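Local coordinates for protein DNA-(apurinic or apyrimidinic site) endonuclease 2 (Xenopus laevis, PDB 6WCD) that cleaves DNA next to abasic sites as a weak endonuclease and degrades strands from the 3' end, using magnesium or manganese ions, at residues N9-T14 with E44-V49; R159-L164 with G182-S187; G176-L181 with G237-S242. All blocks are in the same frame, centred on the assembly; numbering follows the deposited sequence.

In the fold
All three contacts lie in the catalytic domain, which has the DNase I-like fold of two β-sheets packed together. Interaction 1 comes first along the chain, joining the loop after strand 2-7 of the six-stranded sheet to the short helix 44-47. Interaction 2 joins helix 152-173 to the loop after strand 177-181, and interaction 3 joins that strand to strand 239-241 of the second sheet. Their segments alternate in sequence (159-164, 176-181, 182-187, 237-242), the middle two being continuous. Their centres are about 13 Å apart, and Leu164 CD1 meets Ile180 CG2 at 4.2 Å. Interaction 1 is centred about 24 Å from interaction 2 and about 28 Å from interaction 3. Asn9 binds magnesium and Asp183 is an active-site residue, so loops from both sheets bring catalytic groups together.

Interaction 1: N9-T14 with E44-V49; sequences NGIRAT and EPSAIV. With MG (magnesium ion), chain B; BU1 (1,4-butanediol), chain F.
Ser46, on the short helix 44-47, meets the side chains of Ile11 and Arg12, in the loop that follows strand 2-7 of the endonuclease/exonuclease/phosphatase fold. The evidence lies round one oxygen: Ser46 OG is 3.5 Å from Ile11 CG2 and 3.4 Å from Arg12 NE. With chi1 at -67°, this hydroxyl sits beside its own backbone N and hydrogen-bonds to Asp43. Asp43 also forms a salt bridge with Arg12 NH2, so one carboxylate ties both segments together. Ile11 points its CB toward the helix; its CG2 branch packs on the serine, and its CD1 approaches the carbonyl Ser46 O at 3.9 Å. That carbonyl oxygen is buried here without a polar partner in the model.

The arginine reaches its place through a bend at chi2 (-70°), after which the chain runs out to cross Pro45 at a slant. Its guanidinium lies obliquely to the proline, with Arg12 NH2 3.7 Å from Pro45 CG. Nearer the backbone, Arg12 CB lies 3.2 Å from O5 of a bound 1,4-butanediol, whose other end lies beside Ala13 CB. Ile11 further touches Leu18 of helix 18-25.

The loop also carries a metal ligand, although Asn9 itself does not touch the helix. The magnesium ion is bound by this asparagine, by Glu34 and by four waters. Past the contact the loop keeps helical backbone angles, and Thr14 OG1 donates to Ile11 O at 2.9 Å, nearly in line with the carbonyl, beside two weak backbone bonds. Near the start of the loop, Asn9 turns its CG anti to the backbone N (chi1 -160°), and its OD1 binds the magnesium at 2.1 Å.

Interaction 2: R159-L164 with G182-S187; sequences RFYHLL and GDVNTS. With BU1 (1,4-butanediol), chain G.
Tyr161 reaches from helix 152-173 to the loop after strand 177-181, and its hydroxyl makes the closest approaches of the contact. The phenol donates to the backbone carbonyl of Val184, with Tyr161 OH 2.5 Å from Val184 O. The approach is fairly straight, with a C=O...O angle of 159° and the donor tilted 21° from the carbonyl plane. Val184 O lies at the edge of the tyrosine ring, in its plane. The same hydroxyl stands 2.7 Å from Thr186 OG1, whose proton has a second possible acceptor in Asn185 O. Val184 adds an apolar touch, its CG1 lying 4.1 Å from Tyr161 CE1.

Residues 182-185 form the Gly-Asp-X-Asn motif of the AP/ExoA family, here with valine as X. Asp183 is an active-site residue, and Asn185 is a probable transition-state stabiliser by similarity to relatives. The tyrosine hydroxyl sits against the residues on either side of Asn185, bonded to Val184 O and close to Thr186 OG1, while Asn185 ND2 bonds to Pro144 O.

The ring is further held by a stack with Trp210. Chi1 near -75° sets the tyrosine CG beside its backbone N, and the ring extends from there across to the loop. Beyond the threonine lies a bound 1,4-butanediol, hydrogen-bonded to Asn205 ND2.

Interaction 3: G176-L181 with G237-S242; sequences GHVIIL and GLFYDS
Chi1 of Phe239, -72°, sets the ring beside its backbone N and aims it at strand 177-181, where the nearly extended chi2 of Ile180 (164°) carries CD1 out over the ring. The result is a CH-pi contact: Ile180 CD1 lies 4.2 Å from the centroid of the Phe239 ring and only 14° off its normal. Val178 comes instead from the edge. Its CB lies in the ring plane, its CG1 is 3.8 Å from Phe239 CE2, and the carbonyl Val178 O is 3.7 Å from that same CE2. One phenylalanine thus meets two residues of alternate position on the strand, one over a face and one at its rim.

Both strands pair antiparallel with strand 269-278 in the second sheet of the DNase I-like fold. No hydrogen bond links the two segments; the contact is apolar side-chain packing, with one backbone carbonyl, that of Val178, at the ring edge. Helix 152-173 packs on the same side of the sheet, with Ile171 on Val178 and Ala168 on Ile180. Phe214, from helix 206-214, stacks with the Phe239 ring. Without that ring, an alanine here would probably open a gap beside Val178 and Ile180 and leave Phe214 without its stacking mate.

Interaction 1: N9-T14 with E44-V49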
ATOM      1  N   ASN A   9      -6.861   8.590   5.560  1.00 11.42           N
ATOM      2  CA  ASN A   9      -8.050   8.701   6.409  1.00 10.99           C
ATOM      3  C   ASN A   9      -9.181   9.444   5.712  1.00 11.65           C
ATOM      4  O   ASN A   9      -9.905  10.235   6.328  1.00 15.18           O
ATOM      5  CB  ASN A   9      -7.735   9.356   7.775  1.00 12.17           C
ATOM      6  CG  ASN A   9      -8.805   9.046   8.815  1.00 14.20           C
ATOM      7  OD1 ASN A   9      -9.286   7.916   8.926  1.00 15.33           O
ATOM      8  ND2 ASN A   9      -9.203  10.047   9.563  1.00 18.95           N
ATOM      9  N   GLY A  10      -9.328   9.139   4.423  1.00 11.79           N
ATOM     10  CA  GLY A  10     -10.360   9.761   3.617  1.00 13.33           C
ATOM     11  C   GLY A  10      -9.757  10.866   2.725  1.00 12.52           C
ATOM     12  O   GLY A  10      -9.311  11.901   3.233  1.00 13.92           O
ATOM     13  N   ILE A  11      -9.777  10.684   1.409  1.00 12.31           N
ATOM     14  CA  ILE A  11      -9.275  11.722   0.504  1.00 11.28           C
ATOM     15  C   ILE A  11      -9.993  13.038   0.716  1.00 12.98           C
ATOM     16  O   ILE A  11      -9.378  14.099   0.851  1.00 14.84           O
ATOM     17  CB  ILE A  11      -9.381  11.275  -0.951  1.00 12.44           C
ATOM     18  CG1 ILE A  11      -8.373  10.173  -1.246  1.00 12.91           C
ATOM     19  CG2 ILE A  11      -9.147  12.442  -1.914  1.00 15.18           C
ATOM     20  CD1 ILE A  11      -8.531   9.544  -2.638  1.00 13.51           C
ATOM     21  N   ARG A  12     -11.316  13.014   0.727  1.00 14.00           N
ATOM     22  CA  ARG A  12     -12.108  14.230   0.917  1.00 15.22           C
ATOM     23  C   ARG A  12     -11.854  14.873   2.280  1.00 18.24           C
ATOM     24  O   ARG A  12     -11.860  16.105   2.394  1.00 17.88           O
ATOM     25  CB  ARG A  12     -13.586  13.917   0.742  1.00 20.01           C
ATOM     26  CG  ARG A  12     -14.018  13.647  -0.718  1.00 18.24           C
ATOM     27  CD  ARG A  12     -13.966  14.905  -1.477  1.00 19.46           C
ATOM     28  NE  ARG A  12     -14.523  14.803  -2.827  1.00 17.05           N
ATOM     29  CZ  ARG A  12     -14.839  15.870  -3.529  1.00 18.12           C
ATOM     30  NH1 ARG A  12     -14.652  17.093  -3.028  1.00 17.84           N
ATOM     31  NH2 ARG A  12     -15.436  15.738  -4.723  1.00 20.21           N
ATOM     32  N   ALA A  13     -11.636  14.056   3.323  1.00 17.64           N
ATOM     33  CA  ALA A  13     -11.517  14.557   4.690  1.00 17.24           C
ATOM     34  C   ALA A  13     -10.247  15.390   4.922  1.00 16.83           C
ATOM     35  O   ALA A  13     -10.176  16.114   5.925  1.00 18.99           O
ATOM     36  CB  ALA A  13     -11.563  13.359   5.622  1.00 18.11           C
ATOM     37  N   THR A  14      -9.275  15.333   4.032  1.00 15.75           N
ATOM     38  CA  THR A  14      -8.119  16.214   4.166  1.00 17.10           C
ATOM     39  C   THR A  14      -8.471  17.681   3.970  1.00 18.65           C
ATOM     40  O   THR A  14      -7.740  18.552   4.444  1.00 20.38           O
ATOM     41  CB  THR A  14      -7.020  15.864   3.166  1.00 18.83           C
ATOM     42  OG1 THR A  14      -7.516  16.040   1.812  1.00 18.24           O
ATOM     43  CG2 THR A  14      -6.542  14.464   3.348  1.00 17.22           C
ATOM     44  N   GLU A  44     -15.475  11.955  -8.957  1.00 15.59           N
ATOM     45  CA  GLU A  44     -14.496  12.149 -10.015  1.00 15.63           C
ATOM     46  C   GLU A  44     -13.323  12.972  -9.536  1.00 17.70           C
ATOM     47  O   GLU A  44     -12.177  12.630  -9.878  1.00 16.16           O
ATOM     48  CB  GLU A  44     -15.181  12.797 -11.214  1.00 18.70           C
ATOM     49  CG  GLU A  44     -14.288  12.798 -12.436  1.00 20.81           C
ATOM     50  CD  GLU A  44     -14.909  13.589 -13.580  1.00 64.44           C
ATOM     51  OE1 GLU A  44     -15.382  14.716 -13.330  1.00 75.02           O
ATOM     52  OE2 GLU A  44     -14.930  13.081 -14.720  1.00 76.58           O
ATOM     53  N   PRO A  45     -13.502  14.019  -8.739  1.00 15.18           N
ATOM     54  CA  PRO A  45     -12.313  14.805  -8.327  1.00 16.18           C
ATOM     55  C   PRO A  45     -11.340  14.030  -7.479  1.00 19.81           C
ATOM     56  O   PRO A  45     -10.163  14.386  -7.462  1.00 19.78           O
ATOM     57  CB  PRO A  45     -12.926  15.980  -7.558  1.00 17.17           C
ATOM     58  CG  PRO A  45     -14.307  16.149  -8.175  1.00 21.01           C
ATOM     59  CD  PRO A  45     -14.767  14.700  -8.423  1.00 17.95           C
ATOM     60  N   SER A  46     -11.776  13.023  -6.727  1.00 15.22           N
ATOM     61  CA  SER A  46     -10.871  12.237  -5.915  1.00 13.42           C
ATOM     62  C   SER A  46     -10.204  11.154  -6.728  1.00 17.35           C
ATOM     63  O   SER A  46      -9.182  10.626  -6.282  1.00 17.40           O
ATOM     64  CB  SER A  46     -11.627  11.647  -4.741  1.00 16.23           C
ATOM     65  OG  SER A  46     -12.068  12.648  -3.848  1.00 18.02           O
ATOM     66  N   ALA A  47     -10.747  10.782  -7.858  1.00 15.35           N
ATOM     67  CA  ALA A  47     -10.224   9.663  -8.643  1.00 17.93           C
ATOM     68  C   ALA A  47      -9.368  10.110  -9.805  1.00 21.45           C
ATOM     69  O   ALA A  47      -8.381   9.430 -10.119  1.00 27.15           O
ATOM     70  CB  ALA A  47     -11.381   8.812  -9.156  1.00 24.32           C
ATOM     71  N   ILE A  48      -9.699  11.205 -10.467  1.00 16.89           N
ATOM     72  CA  ILE A  48      -9.023  11.650 -11.679  1.00 18.47           C
ATOM     73  C   ILE A  48      -8.353  12.973 -11.364  1.00 20.67           C
ATOM     74  O   ILE A  48      -9.024  13.983 -11.085  1.00 20.65           O
ATOM     75  CB  ILE A  48      -9.997  11.737 -12.855  1.00 24.66           C
ATOM     76  CG1 ILE A  48     -10.455  10.303 -13.172  1.00 25.14           C
ATOM     77  CG2 ILE A  48      -9.285  12.284 -14.107  1.00 28.19           C
ATOM     78  CD1 ILE A  48     -11.481  10.198 -14.232  1.00 31.24           C
ATOM     79  N   VAL A  49      -7.015  12.977 -11.366  1.00 18.36           N
ATOM     80  CA  VAL A  49      -6.252  14.161 -11.039  1.00 16.62           C
ATOM     81  C   VAL A  49      -5.328  14.495 -12.203  1.00 17.15           C
ATOM     82  O   VAL A  49      -4.592  13.611 -12.685  1.00 17.23           O
ATOM     83  CB  VAL A  49      -5.421  13.918  -9.748  1.00 15.61           C
ATOM     84  CG1 VAL A  49      -4.661  15.138  -9.404  1.00 19.41           C
ATOM     85  CG2 VAL A  49      -6.341  13.536  -8.596  1.00 18.09           C
TER
HETATM   86 MG    MG B 401      -8.707   5.941   9.321  1.00 14.93          MG
HETATM   87  C1  BU1 F 405     -16.398  13.402   3.353  1.00 53.30           C
HETATM   88  C2  BU1 F 405     -15.400  14.385   4.000  1.00 45.68           C
HETATM   89  C3  BU1 F 405     -15.215  14.020   5.474  1.00 65.72           C
HETATM   90  C4  BU1 F 405     -14.889  15.251   6.325  1.00 69.01           C
HETATM   91  O5  BU1 F 405     -16.519  13.550   1.945  1.00 31.80           O
HETATM   92  O6  BU1 F 405     -14.263  14.863   7.530  1.00 66.51           O
HETATM   93  O   HOH W   1     -10.749   5.443   9.679  1.00 18.78           O
HETATM   94  O   HOH W   2      -6.711   6.441   9.026  1.00 14.35           O
HETATM   95  O   HOH W   3      -8.464   6.361  11.335  1.00 18.33           O
HETATM   96  O   HOH W   4      -8.144   3.969   9.661  1.00 20.33           O

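Interaction 2: R159-L164 with G182-S187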
ATOM      1  N   ARG A 159      -5.987 -14.052   8.027  1.00 15.22           N
ATOM      2  CA  ARG A 159      -6.120 -14.650   6.689  1.00 14.74           C
ATOM      3  C   ARG A 159      -5.733 -13.694   5.591  1.00 14.70           C
ATOM      4  O   ARG A 159      -5.127 -14.100   4.598  1.00 13.80           O
ATOM      5  CB  ARG A 159      -7.530 -15.182   6.527  1.00 15.25           C
ATOM      6  CG  ARG A 159      -7.854 -16.344   7.489  1.00 18.27           C
ATOM      7  CD  ARG A 159      -7.085 -17.569   7.156  1.00 19.25           C
ATOM      8  NE  ARG A 159      -7.720 -18.240   6.031  1.00 17.42           N
ATOM      9  CZ  ARG A 159      -7.400 -19.451   5.633  1.00 24.97           C
ATOM     10  NH1 ARG A 159      -6.364 -20.065   6.184  1.00 27.95           N
ATOM     11  NH2 ARG A 159      -8.128 -20.043   4.689  1.00 24.32           N
ATOM     12  N   PHE A 160      -5.998 -12.392   5.765  1.00 13.11           N
ATOM     13  CA  PHE A 160      -5.546 -11.393   4.803  1.00 12.30           C
ATOM     14  C   PHE A 160      -4.032 -11.345   4.724  1.00 13.26           C
ATOM     15  O   PHE A 160      -3.472 -11.313   3.646  1.00 13.15           O
ATOM     16  CB  PHE A 160      -6.126 -10.035   5.176  1.00 14.10           C
ATOM     17  CG  PHE A 160      -5.901  -8.970   4.163  1.00 12.79           C
ATOM     18  CD1 PHE A 160      -4.775  -8.164   4.199  1.00 13.16           C
ATOM     19  CD2 PHE A 160      -6.824  -8.750   3.161  1.00 14.76           C
ATOM     20  CE1 PHE A 160      -4.582  -7.160   3.225  1.00 12.52           C
ATOM     21  CE2 PHE A 160      -6.628  -7.756   2.191  1.00 15.95           C
ATOM     22  CZ  PHE A 160      -5.515  -6.974   2.242  1.00 13.60           C
ATOM     23  N   TYR A 161      -3.363 -11.367   5.886  1.00 13.93           N
ATOM     24  CA  TYR A 161      -1.918 -11.438   5.906  1.00 13.44           C
ATOM     25  C   TYR A 161      -1.400 -12.676   5.177  1.00 12.98           C
ATOM     26  O   TYR A 161      -0.430 -12.572   4.417  1.00 14.54           O
ATOM     27  CB  TYR A 161      -1.436 -11.486   7.336  1.00 14.63           C
ATOM     28  CG  TYR A 161      -1.473 -10.203   8.133  1.00 13.49           C
ATOM     29  CD1 TYR A 161      -1.426  -8.969   7.549  1.00 16.46           C
ATOM     30  CD2 TYR A 161      -1.435 -10.266   9.514  1.00 16.66           C
ATOM     31  CE1 TYR A 161      -1.387  -7.804   8.341  1.00 14.89           C
ATOM     32  CE2 TYR A 161      -1.380  -9.100  10.305  1.00 20.69           C
ATOM     33  CZ  TYR A 161      -1.343  -7.882   9.689  1.00 17.77           C
ATOM     34  OH  TYR A 161      -1.256  -6.725  10.516  1.00 19.38           O
ATOM     35  N   HIS A 162      -2.055 -13.822   5.379  1.00 14.10           N
ATOM     36  CA  HIS A 162      -1.574 -15.035   4.720  1.00 14.38           C
ATOM     37  C   HIS A 162      -1.781 -14.933   3.217  1.00 16.11           C
ATOM     38  O   HIS A 162      -0.890 -15.305   2.437  1.00 16.95           O
ATOM     39  CB  HIS A 162      -2.318 -16.236   5.303  1.00 17.05           C
ATOM     40  CG  HIS A 162      -1.852 -17.557   4.789  1.00 31.29           C
ATOM     41  ND1 HIS A 162      -0.534 -17.950   4.821  1.00 42.13           N
ATOM     42  CD2 HIS A 162      -2.546 -18.607   4.285  1.00 51.36           C
ATOM     43  CE1 HIS A 162      -0.428 -19.172   4.321  1.00 45.77           C
ATOM     44  NE2 HIS A 162      -1.635 -19.591   3.988  1.00 41.13           N
ATOM     45  N   LEU A 163      -2.895 -14.374   2.790  1.00 13.94           N
ATOM     46  CA  LEU A 163      -3.094 -14.165   1.349  1.00 14.65           C
ATOM     47  C   LEU A 163      -2.082 -13.179   0.761  1.00 13.56           C
ATOM     48  O   LEU A 163      -1.573 -13.380  -0.360  1.00 15.05           O
ATOM     49  CB  LEU A 163      -4.530 -13.679   1.094  1.00 15.82           C
ATOM     50  CG  LEU A 163      -4.949 -13.444  -0.374  1.00 16.57           C
ATOM     51  CD1 LEU A 163      -4.867 -14.767  -1.081  1.00 19.70           C
ATOM     52  CD2 LEU A 163      -6.379 -12.874  -0.388  1.00 18.98           C
ATOM     53  N   LEU A 164      -1.817 -12.087   1.448  1.00 12.62           N
ATOM     54  CA  LEU A 164      -0.824 -11.115   1.005  1.00 12.67           C
ATOM     55  C   LEU A 164       0.535 -11.758   0.844  1.00 14.16           C
ATOM     56  O   LEU A 164       1.193 -11.561  -0.185  1.00 14.91           O
ATOM     57  CB  LEU A 164      -0.775  -9.980   2.021  1.00 13.45           C
ATOM     58  CG  LEU A 164       0.355  -8.964   1.839  1.00 13.63           C
ATOM     59  CD1 LEU A 164       0.256  -8.263   0.488  1.00 14.50           C
ATOM     60  CD2 LEU A 164       0.252  -7.949   2.983  1.00 15.25           C
ATOM     61  N   GLY A 182       2.063   0.222   2.623  1.00 12.50           N
ATOM     62  CA  GLY A 182       0.774   0.646   3.107  1.00 13.90           C
ATOM     63  C   GLY A 182       0.661   0.423   4.576  1.00 12.96           C
ATOM     64  O   GLY A 182       1.653   0.398   5.301  1.00 13.32           O
ATOM     65  N   ASP A 183      -0.585   0.350   5.039  1.00 12.27           N
ATOM     66  CA  ASP A 183      -0.953   0.316   6.438  1.00 11.51           C
ATOM     67  C   ASP A 183      -1.107  -1.142   6.790  1.00 12.94           C
ATOM     68  O   ASP A 183      -2.111  -1.791   6.443  1.00 14.02           O
ATOM     69  CB  ASP A 183      -2.227   1.090   6.711  1.00 13.54           C
ATOM     70  CG  ASP A 183      -2.658   1.060   8.159  1.00 19.12           C
ATOM     71  OD1 ASP A 183      -2.056   0.306   9.007  1.00 19.48           O
ATOM     72  OD2 ASP A 183      -3.632   1.801   8.494  1.00 19.90           O
ATOM     73  N   VAL A 184      -0.047  -1.688   7.363  1.00 14.67           N
ATOM     74  CA  VAL A 184      -0.060  -3.097   7.784  1.00 13.79           C
ATOM     75  C   VAL A 184      -0.794  -3.299   9.090  1.00 15.74           C
ATOM     76  O   VAL A 184      -1.216  -4.430   9.416  1.00 16.85           O
ATOM     77  CB  VAL A 184       1.415  -3.556   7.807  1.00 16.32           C
ATOM     78  CG1 VAL A 184       1.571  -4.927   8.390  1.00 20.96           C
ATOM     79  CG2 VAL A 184       1.994  -3.524   6.411  1.00 18.42           C
ATOM     80  N   ASN A 185      -1.005  -2.246   9.891  1.00 15.28           N
ATOM     81  CA  ASN A 185      -1.784  -2.298  11.106  1.00 16.23           C
ATOM     82  C   ASN A 185      -1.211  -3.266  12.148  1.00 20.79           C
ATOM     83  O   ASN A 185      -1.928  -3.822  12.954  1.00 22.11           O
ATOM     84  CB  ASN A 185      -3.253  -2.650  10.795  1.00 18.92           C
ATOM     85  CG  ASN A 185      -4.185  -2.140  11.823  1.00 34.15           C
ATOM     86  OD1 ASN A 185      -3.905  -1.138  12.481  1.00 28.91           O
ATOM     87  ND2 ASN A 185      -5.303  -2.840  12.014  1.00 29.04           N
ATOM     88  N   THR A 186       0.120  -3.435  12.143  1.00 17.44           N
ATOM     89  CA  THR A 186       0.875  -4.105  13.203  1.00 16.03           C
ATOM     90  C   THR A 186       2.218  -3.389  13.294  1.00 15.80           C
ATOM     91  O   THR A 186       2.830  -3.105  12.251  1.00 17.44           O
ATOM     92  CB  THR A 186       1.147  -5.562  12.877  1.00 20.32           C
ATOM     93  OG1 THR A 186      -0.080  -6.313  12.869  1.00 25.75           O
ATOM     94  CG2 THR A 186       2.025  -6.199  13.939  1.00 25.49           C
ATOM     95  N   SER A 187       2.681  -3.080  14.521  1.00 18.20           N
ATOM     96  CA  SER A 187       4.020  -2.566  14.687  1.00 19.38           C
ATOM     97  C   SER A 187       4.946  -3.744  14.936  1.00 20.66           C
ATOM     98  O   SER A 187       4.571  -4.726  15.544  1.00 23.20           O
ATOM     99  CB  SER A 187       4.093  -1.564  15.831  1.00 21.92           C
ATOM    100  OG  SER A 187       3.730  -2.225  17.026  1.00 24.91           O
TER
HETATM  101  C1  BU1 G 406      -1.875  -6.081  15.651  1.00 65.37           C
HETATM  102  C2  BU1 G 406      -1.548  -7.523  15.233  1.00 64.72           C
HETATM  103  C3  BU1 G 406      -2.795  -8.318  14.820  1.00 64.77           C
HETATM  104  C4  BU1 G 406      -2.962  -9.587  15.664  1.00 60.73           C
HETATM  105  O5  BU1 G 406      -0.925  -5.632  16.592  1.00 67.53           O
HETATM  106  O6  BU1 G 406      -4.332  -9.774  15.924  1.00 66.57           O

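Interaction 3: G176-L181 with G237-S242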
ATOM      1  N   GLY A 176      12.012 -10.536 -11.166  1.00 37.86           N
ATOM      2  CA  GLY A 176      11.778  -9.119 -10.914  1.00 33.10           C
ATOM      3  C   GLY A 176      11.666  -8.811  -9.425  1.00 30.10           C
ATOM      4  O   GLY A 176      12.156  -9.541  -8.565  1.00 31.70           O
ATOM      5  N   HIS A 177      11.019  -7.694  -9.132  1.00 18.01           N
ATOM      6  CA  HIS A 177      11.036  -7.101  -7.806  1.00 15.62           C
ATOM      7  C   HIS A 177       9.623  -6.783  -7.347  1.00 15.91           C
ATOM      8  O   HIS A 177       8.704  -6.597  -8.157  1.00 15.09           O
ATOM      9  CB  HIS A 177      11.849  -5.827  -7.802  1.00 14.41           C
ATOM     10  CG  HIS A 177      13.260  -6.034  -8.240  1.00 16.89           C
ATOM     11  ND1 HIS A 177      14.190  -6.673  -7.455  1.00 18.35           N
ATOM     12  CD2 HIS A 177      13.884  -5.722  -9.402  1.00 21.28           C
ATOM     13  CE1 HIS A 177      15.338  -6.741  -8.108  1.00 25.03           C
ATOM     14  NE2 HIS A 177      15.181  -6.169  -9.297  1.00 23.11           N
ATOM     15  N   VAL A 178       9.471  -6.717  -6.029  1.00 12.81           N
ATOM     16  CA  VAL A 178       8.182  -6.468  -5.383  1.00 12.13           C
ATOM     17  C   VAL A 178       8.345  -5.483  -4.234  1.00 11.94           C
ATOM     18  O   VAL A 178       9.212  -5.651  -3.373  1.00 13.35           O
ATOM     19  CB  VAL A 178       7.500  -7.759  -4.869  1.00 14.74           C
ATOM     20  CG1 VAL A 178       6.184  -7.453  -4.122  1.00 16.14           C
ATOM     21  CG2 VAL A 178       7.262  -8.725  -6.005  1.00 17.65           C
ATOM     22  N   ILE A 179       7.487  -4.461  -4.213  1.00 12.56           N
ATOM     23  CA  ILE A 179       7.324  -3.589  -3.056  1.00 14.08           C
ATOM     24  C   ILE A 179       5.933  -3.808  -2.500  1.00 15.36           C
ATOM     25  O   ILE A 179       4.965  -3.854  -3.262  1.00 14.76           O
ATOM     26  CB  ILE A 179       7.524  -2.115  -3.424  1.00 13.86           C
ATOM     27  CG1 ILE A 179       8.966  -1.804  -3.617  1.00 14.82           C
ATOM     28  CG2 ILE A 179       6.908  -1.211  -2.344  1.00 16.49           C
ATOM     29  CD1 ILE A 179       9.217  -0.388  -4.223  1.00 19.22           C
ATOM     30  N   ILE A 180       5.836  -3.991  -1.198  1.00 12.74           N
ATOM     31  CA  ILE A 180       4.564  -4.017  -0.469  1.00 12.93           C
ATOM     32  C   ILE A 180       4.568  -2.765   0.373  1.00 13.54           C
ATOM     33  O   ILE A 180       5.472  -2.585   1.207  1.00 16.13           O
ATOM     34  CB  ILE A 180       4.388  -5.242   0.407  1.00 14.41           C
ATOM     35  CG1 ILE A 180       4.472  -6.529  -0.392  1.00 17.88           C
ATOM     36  CG2 ILE A 180       2.997  -5.139   1.114  1.00 15.94           C
ATOM     37  CD1 ILE A 180       4.679  -7.733   0.453  1.00 28.08           C
ATOM     38  N   LEU A 181       3.594  -1.887   0.193  1.00 12.16           N
ATOM     39  CA  LEU A 181       3.531  -0.710   1.023  1.00 12.94           C
ATOM     40  C   LEU A 181       2.144  -0.433   1.499  1.00 12.52           C
ATOM     41  O   LEU A 181       1.154  -0.868   0.890  1.00 13.48           O
ATOM     42  CB  LEU A 181       4.112   0.468   0.301  1.00 14.98           C
ATOM     43  CG  LEU A 181       3.361   1.046  -0.877  1.00 14.35           C
ATOM     44  CD1 LEU A 181       4.271   2.063  -1.548  1.00 17.02           C
ATOM     45  CD2 LEU A 181       2.990   0.110  -1.913  1.00 20.04           C
ATOM     46  N   GLY A 237      12.786 -14.339   6.086  1.00 39.38           N
ATOM     47  CA  GLY A 237      11.881 -13.711   5.154  1.00 27.30           C
ATOM     48  C   GLY A 237      12.598 -13.132   3.944  1.00 26.17           C
ATOM     49  O   GLY A 237      13.789 -12.824   3.952  1.00 26.41           O
ATOM     50  N   LEU A 238      11.810 -12.930   2.907  1.00 21.95           N
ATOM     51  CA  LEU A 238      12.284 -12.502   1.608  1.00 20.30           C
ATOM     52  C   LEU A 238      12.193 -10.994   1.424  1.00 22.35           C
ATOM     53  O   LEU A 238      12.695 -10.476   0.409  1.00 21.42           O
ATOM     54  CB  LEU A 238      11.472 -13.178   0.518  1.00 20.60           C
ATOM     55  CG  LEU A 238      11.562 -14.714   0.564  1.00 26.01           C
ATOM     56  CD1 LEU A 238      10.557 -15.288  -0.414  1.00 25.16           C
ATOM     57  CD2 LEU A 238      12.965 -15.162   0.239  1.00 33.46           C
ATOM     58  N   PHE A 239      11.580 -10.289   2.355  1.00 18.32           N
ATOM     59  CA  PHE A 239      11.326  -8.846   2.279  1.00 17.17           C
ATOM     60  C   PHE A 239      12.036  -8.118   3.397  1.00 19.03           C
ATOM     61  O   PHE A 239      12.170  -8.629   4.505  1.00 20.61           O
ATOM     62  CB  PHE A 239       9.815  -8.596   2.321  1.00 16.59           C
ATOM     63  CG  PHE A 239       9.116  -8.994   1.059  1.00 16.39           C
ATOM     64  CD1 PHE A 239       8.685 -10.305   0.841  1.00 21.89           C
ATOM     65  CD2 PHE A 239       8.981  -8.102   0.047  1.00 17.12           C
ATOM     66  CE1 PHE A 239       8.097 -10.655  -0.420  1.00 20.28           C
ATOM     67  CE2 PHE A 239       8.389  -8.439  -1.162  1.00 18.50           C
ATOM     68  CZ  PHE A 239       7.990  -9.734  -1.402  1.00 19.45           C
ATOM     69  N   TYR A 240      12.518  -6.905   3.119  1.00 17.78           N
ATOM     70  CA  TYR A 240      13.084  -6.047   4.133  1.00 18.29           C
ATOM     71  C   TYR A 240      12.144  -4.855   4.386  1.00 16.71           C
ATOM     72  O   TYR A 240      11.582  -4.279   3.451  1.00 16.48           O
ATOM     73  CB  TYR A 240      14.432  -5.463   3.708  1.00 17.96           C
ATOM     74  CG  TYR A 240      15.623  -6.364   3.714  1.00 19.99           C
ATOM     75  CD1 TYR A 240      15.630  -7.550   4.425  1.00 23.56           C
ATOM     76  CD2 TYR A 240      16.786  -5.979   3.047  1.00 22.59           C
ATOM     77  CE1 TYR A 240      16.735  -8.355   4.443  1.00 26.87           C
ATOM     78  CE2 TYR A 240      17.908  -6.773   3.070  1.00 26.95           C
ATOM     79  CZ  TYR A 240      17.882  -7.962   3.769  1.00 27.62           C
ATOM     80  OH  TYR A 240      18.993  -8.770   3.792  1.00 30.28           O
ATOM     81  N   ASP A 241      12.078  -4.462   5.648  1.00 16.92           N
ATOM     82  CA  ASP A 241      11.497  -3.194   6.107  1.00 16.64           C
ATOM     83  C   ASP A 241      12.463  -2.069   5.750  1.00 17.96           C
ATOM     84  O   ASP A 241      13.507  -1.902   6.395  1.00 17.42           O
ATOM     85  CB  ASP A 241      11.286  -3.311   7.608  1.00 16.07           C
ATOM     86  CG  ASP A 241      10.643  -2.096   8.254  1.00 20.53           C
ATOM     87  OD1 ASP A 241      10.534  -1.016   7.646  1.00 19.08           O
ATOM     88  OD2 ASP A 241      10.273  -2.225   9.446  1.00 19.03           O
ATOM     89  N   SER A 242      12.169  -1.335   4.691  1.00 14.44           N
ATOM     90  CA  SER A 242      13.200  -0.447   4.150  1.00 13.46           C
ATOM     91  C   SER A 242      13.544   0.658   5.124  1.00 15.08           C
ATOM     92  O   SER A 242      14.684   1.109   5.170  1.00 15.14           O
ATOM     93  CB  SER A 242      12.748   0.126   2.797  1.00 13.94           C
ATOM     94  OG  SER A 242      11.609   1.006   2.865  1.00 13.81           O
TER